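NAD-dependent aldehyde dehydrogenase (Sinorhizobium meliloti, PDB 3U4J) probably oxidises aldehydes with NAD or NADP as hydride acceptor, as a tetrameric member of the aldehyde dehydrogenase family that also binds calcium. Local coordinates at residues A[110-121]-A[336-347]. Sequence-based numbering, arbitrary orientation.
Sequences SLEVGKPIAQAR and PLNERTKIGAMI
Glu339 OE2 lies at the edge of the Arg121 guanidinium, in its plane, and OE1 a little out of it; the two planes are 28° apart. NH1 reaches OE1 (2.9 Å) and NH2 reaches OE2 (2.7 Å), each oxygen using its syn lone pair. Over one guanidinium face, towards its rim, lies the backbone O of Ile117, and the NE side is taken by Glu103, so two acids share the arginine. This end-on salt bridge is one of the ties between the loop joining strand 333-334 to helix 349-364 and the short turn joining helix 102-113 to helix 117-138 of the aldehyde dehydrogenase fold. The bend of Glu339 at chi2 (-72°) turns its carboxylate back to Arg121, passing the CG2 branch of Ile117. A methionine in place of Arg121 would probably leave Glu339 without its charge partner and let the carboxylate swing away from the helix.

In this turn, Gly114 ends the first helix with positive phi, and its O accepts the backbone N of Ala345 (3.0 Å); a side chain on Gly114 would clash with CB of Ala345. Pro116, the N-cap residue of the second helix, lays CB and CG against the backbone from Thr341 to Gly344. Ile117 N donates to Pro336 O (2.8 Å). Water links Ala118 N to the carbonyls of Asn338 and Thr341, while a second water joins Gln119 OE1 to Lys342 O. The Lys342 ammonium is hydrogen-bonded to Trp504 O of the second subunit and makes a cation-pi contact with that tryptophan. Ser110 OG, anti to its own N (chi1 -178°), donates to Lys115 O at 2.8 Å, and CB of Pro336 lies 3.6 Å from that hydroxyl oxygen.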
loop_
_atom_site.group_PDB
_atom_site.type_symbol
_atom_site.label_atom_id
_atom_site.label_comp_id
_atom_site.label_asym_id
_atom_site.label_seq_id
_atom_site.Cartn_x
_atom_site.Cartn_y
_atom_site.Cartn_z
ATOM N N SER A 110 -22.103 -22.632 -23.409
ATOM C CA SER A 110 -22.316 -22.568 -24.859
ATOM C C SER A 110 -23.797 -22.755 -25.208
ATOM O O SER A 110 -24.398 -21.967 -25.973
ATOM C CB SER A 110 -21.471 -23.640 -25.559
ATOM O OG SER A 110 -21.629 -23.565 -26.957
ATOM N N LEU A 111 -24.378 -23.809 -24.648
ATOM C CA LEU A 111 -25.774 -24.131 -24.915
ATOM C C LEU A 111 -26.747 -23.053 -24.421
ATOM O O LEU A 111 -27.707 -22.724 -25.108
ATOM C CB LEU A 111 -26.112 -25.481 -24.281
ATOM C CG LEU A 111 -25.537 -26.729 -24.970
ATOM C CD1 LEU A 111 -25.817 -28.003 -24.108
ATOM C CD2 LEU A 111 -26.110 -26.853 -26.359
ATOM N N GLU A 112 -26.518 -22.528 -23.212
ATOM C CA GLU A 112 -27.458 -21.593 -22.613
ATOM C C GLU A 112 -27.261 -20.181 -23.137
ATOM O O GLU A 112 -28.231 -19.448 -23.304
ATOM C CB GLU A 112 -27.364 -21.592 -21.077
ATOM C CG GLU A 112 -27.671 -22.942 -20.456
ATOM C CD GLU A 112 -27.674 -22.937 -18.937
ATOM O OE1 GLU A 112 -27.443 -21.877 -18.306
ATOM O OE2 GLU A 112 -27.919 -24.019 -18.363
ATOM N N VAL A 113 -26.013 -19.795 -23.371
ATOM C CA VAL A 113 -25.729 -18.430 -23.781
ATOM C C VAL A 113 -25.707 -18.294 -25.322
ATOM O O VAL A 113 -25.968 -17.224 -25.816
ATOM C CB VAL A 113 -24.375 -17.893 -23.178
ATOM C CG1 VAL A 113 -24.041 -16.486 -23.695
ATOM C CG2 VAL A 113 -24.393 -17.924 -21.655
ATOM N N GLY A 114 -25.400 -19.359 -26.058
ATOM C CA GLY A 114 -25.130 -19.242 -27.503
ATOM C C GLY A 114 -23.695 -18.824 -27.794
ATOM O O GLY A 114 -23.380 -18.361 -28.878
ATOM N N LYS A 115 -22.831 -19.001 -26.803
ATOM C CA LYS A 115 -21.428 -18.634 -26.864
ATOM C C LYS A 115 -20.685 -19.730 -27.611
ATOM O O LYS A 115 -20.896 -20.916 -27.338
ATOM C CB LYS A 115 -20.915 -18.579 -25.418
ATOM C CG LYS A 115 -19.656 -17.822 -25.130
ATOM C CD LYS A 115 -19.351 -17.928 -23.616
ATOM C CE LYS A 115 -20.226 -16.988 -22.783
ATOM N NZ LYS A 115 -19.829 -15.561 -22.953
ATOM N N PRO A 116 -19.819 -19.351 -28.569
ATOM C CA PRO A 116 -18.995 -20.351 -29.250
ATOM C C PRO A 116 -18.233 -21.219 -28.237
ATOM O O PRO A 116 -17.666 -20.687 -27.283
ATOM C CB PRO A 116 -18.014 -19.496 -30.048
ATOM C CG PRO A 116 -18.747 -18.228 -30.299
ATOM C CD PRO A 116 -19.539 -17.988 -29.038
ATOM N N ILE A 117 -18.219 -22.533 -28.464
ATOM C CA ILE A 117 -17.651 -23.491 -27.501
ATOM C C ILE A 117 -16.149 -23.274 -27.200
ATOM O O ILE A 117 -15.695 -23.428 -26.057
ATOM C CB ILE A 117 -17.945 -24.962 -27.872
ATOM C CG1 ILE A 117 -17.490 -25.881 -26.720
ATOM C CG2 ILE A 117 -17.294 -25.355 -29.218
ATOM C CD1 ILE A 117 -18.494 -25.981 -25.593
ATOM N N ALA A 118 -15.399 -22.869 -28.214
ATOM C CA ALA A 118 -13.985 -22.578 -28.012
ATOM C C ALA A 118 -13.827 -21.349 -27.120
ATOM O O ALA A 118 -12.947 -21.327 -26.269
ATOM C CB ALA A 118 -13.256 -22.388 -29.373
ATOM N N GLN A 119 -14.667 -20.329 -27.314
ATOM C CA GLN A 119 -14.654 -19.166 -26.428
ATOM C C GLN A 119 -15.098 -19.565 -25.008
ATOM O O GLN A 119 -14.468 -19.175 -24.018
ATOM C CB GLN A 119 -15.548 -18.050 -26.955
ATOM C CG GLN A 119 -15.699 -16.852 -26.015
ATOM C CD GLN A 119 -16.825 -15.933 -26.445
ATOM O OE1 GLN A 119 -17.213 -15.930 -27.618
ATOM N NE2 GLN A 119 -17.349 -15.148 -25.515
ATOM N N ALA A 120 -16.190 -20.323 -24.918
ATOM C CA ALA A 120 -16.687 -20.771 -23.612
ATOM C C ALA A 120 -15.588 -21.521 -22.871
ATOM O O ALA A 120 -15.361 -21.258 -21.712
ATOM C CB ALA A 120 -17.924 -21.625 -23.750
ATOM N N ARG A 121 -14.888 -22.416 -23.558
ATOM C CA ARG A 121 -13.842 -23.217 -22.923
ATOM C C ARG A 121 -12.747 -22.309 -22.353
ATOM O O ARG A 121 -12.322 -22.504 -21.213
ATOM C CB ARG A 121 -13.263 -24.230 -23.920
ATOM C CG ARG A 121 -12.165 -25.137 -23.382
ATOM C CD ARG A 121 -11.568 -26.037 -24.508
ATOM N NE ARG A 121 -12.598 -26.941 -25.029
ATOM C CZ ARG A 121 -13.179 -26.846 -26.220
ATOM N NH1 ARG A 121 -12.819 -25.913 -27.094
ATOM N NH2 ARG A 121 -14.108 -27.723 -26.550
ATOM N N PRO A 336 -22.889 -22.501 -32.217
ATOM C CA PRO A 336 -22.002 -22.396 -31.048
ATOM C C PRO A 336 -21.263 -23.685 -30.695
ATOM O O PRO A 336 -20.233 -23.622 -30.033
ATOM C CB PRO A 336 -22.931 -21.945 -29.917
ATOM C CG PRO A 336 -24.123 -21.301 -30.628
ATOM C CD PRO A 336 -24.275 -22.104 -31.899
ATOM N N LEU A 337 -21.755 -24.840 -31.146
ATOM C CA LEU A 337 -21.140 -26.124 -30.801
ATOM C C LEU A 337 -19.997 -26.484 -31.727
ATOM O O LEU A 337 -19.272 -27.448 -31.465
ATOM C CB LEU A 337 -22.177 -27.258 -30.815
ATOM C CG LEU A 337 -23.268 -27.144 -29.747
ATOM C CD1 LEU A 337 -24.188 -28.366 -29.806
ATOM C CD2 LEU A 337 -22.612 -27.021 -28.357
ATOM N N ASN A 338 -19.839 -25.723 -32.816
ATOM C CA ASN A 338 -18.718 -25.965 -33.736
ATOM C C ASN A 338 -17.442 -25.296 -33.234
ATOM O O ASN A 338 -17.453 -24.118 -32.889
ATOM C CB ASN A 338 -19.061 -25.459 -35.136
ATOM C CG ASN A 338 -18.163 -26.055 -36.194
ATOM O OD1 ASN A 338 -16.936 -25.920 -36.128
ATOM N ND2 ASN A 338 -18.771 -26.714 -37.189
ATOM N N GLU A 339 -16.347 -26.044 -33.207
ATOM C CA GLU A 339 -15.056 -25.547 -32.697
ATOM C C GLU A 339 -14.477 -24.401 -33.535
ATOM O O GLU A 339 -13.684 -23.623 -33.032
ATOM C CB GLU A 339 -14.027 -26.690 -32.625
ATOM C CG GLU A 339 -14.353 -27.766 -31.559
ATOM C CD GLU A 339 -14.149 -27.274 -30.130
ATOM O OE1 GLU A 339 -13.401 -26.278 -29.906
ATOM O OE2 GLU A 339 -14.723 -27.895 -29.217
ATOM N N ARG A 340 -14.886 -24.307 -34.803
ATOM C CA ARG A 340 -14.416 -23.250 -35.713
ATOM C C ARG A 340 -15.142 -21.921 -35.512
ATOM O O ARG A 340 -14.650 -20.870 -35.920
ATOM C CB ARG A 340 -14.560 -23.693 -37.191
ATOM C CG ARG A 340 -13.734 -24.927 -37.556
ATOM C CD ARG A 340 -13.874 -25.396 -39.054
ATOM N NE ARG A 340 -14.982 -24.802 -39.826
ATOM C CZ ARG A 340 -16.086 -25.440 -40.225
ATOM N NH1 ARG A 340 -16.307 -26.726 -39.934
ATOM N NH2 ARG A 340 -16.991 -24.783 -40.925
ATOM N N THR A 341 -16.310 -21.956 -34.876
ATOM C CA THR A 341 -17.132 -20.750 -34.723
ATOM C C THR A 341 -16.440 -19.697 -33.852
ATOM O O THR A 341 -15.928 -20.022 -32.769
ATOM C CB THR A 341 -18.516 -21.114 -34.131
ATOM O OG1 THR A 341 -19.162 -22.049 -35.007
ATOM C CG2 THR A 341 -19.400 -19.862 -33.993
ATOM N N LYS A 342 -16.450 -18.451 -34.312
ATOM C CA LYS A 342 -15.824 -17.349 -33.574
ATOM C C LYS A 342 -16.880 -16.421 -32.987
ATOM O O LYS A 342 -16.617 -15.703 -32.034
ATOM C CB LYS A 342 -14.871 -16.540 -34.487
ATOM C CG LYS A 342 -13.646 -17.317 -34.996
ATOM C CD LYS A 342 -12.637 -17.683 -33.890
ATOM C CE LYS A 342 -11.809 -16.487 -33.417
ATOM N NZ LYS A 342 -11.289 -15.723 -34.603
ATOM N N ILE A 343 -18.063 -16.418 -33.594
ATOM C CA ILE A 343 -19.156 -15.545 -33.202
ATOM C C ILE A 343 -20.432 -16.394 -33.152
ATOM O O ILE A 343 -20.742 -17.092 -34.101
ATOM C CB ILE A 343 -19.373 -14.381 -34.201
ATOM C CG1 ILE A 343 -18.098 -13.559 -34.404
ATOM C CG2 ILE A 343 -20.566 -13.457 -33.759
ATOM C CD1 ILE A 343 -18.153 -12.685 -35.628
ATOM N N GLY A 344 -21.148 -16.343 -32.031
ATOM C CA GLY A 344 -22.328 -17.191 -31.834
ATOM C C GLY A 344 -23.667 -16.488 -31.970
ATOM O O GLY A 344 -23.858 -15.648 -32.858
ATOM N N ALA A 345 -24.603 -16.849 -31.098
ATOM C CA ALA A 345 -26.008 -16.502 -31.298
ATOM C C ALA A 345 -26.388 -15.266 -30.503
ATOM O O ALA A 345 -25.705 -14.922 -29.526
ATOM C CB ALA A 345 -26.909 -17.716 -30.890
HETATM N N MSE A 346 -27.470 -14.605 -30.918
HETATM C CA MSE A 346 -28.135 -13.592 -30.098
HETATM C C MSE A 346 -28.833 -14.315 -28.936
HETATM O O MSE A 346 -29.361 -15.422 -29.121
HETATM C CB MSE A 346 -29.217 -12.835 -30.902
HETATM C CG MSE A 346 -28.742 -11.959 -32.060
HETATM SE SE MSE A 346 -27.684 -10.389 -31.452
HETATM C CE MSE A 346 -25.982 -11.294 -31.443
ATOM N N ILE A 347 -28.874 -13.684 -27.764
ATOM C CA ILE A 347 -29.404 -14.342 -26.561
ATOM C C ILE A 347 -30.914 -14.704 -26.657
ATOM O O ILE A 347 -31.352 -15.736 -26.113
ATOM C CB ILE A 347 -29.141 -13.496 -25.297
ATOM C CG1 ILE A 347 -29.272 -14.356 -24.029
ATOM C CG2 ILE A 347 -30.066 -12.258 -25.242
ATOM C CD1 ILE A 347 -28.127 -15.332 -23.811
HETATM O O HOH W 1 -24.305 -15.539 -27.335
HETATM O O HOH W 2 -16.269 -22.353 -31.027
HETATM O O HOH W 3 -17.338 -14.470 -29.752
#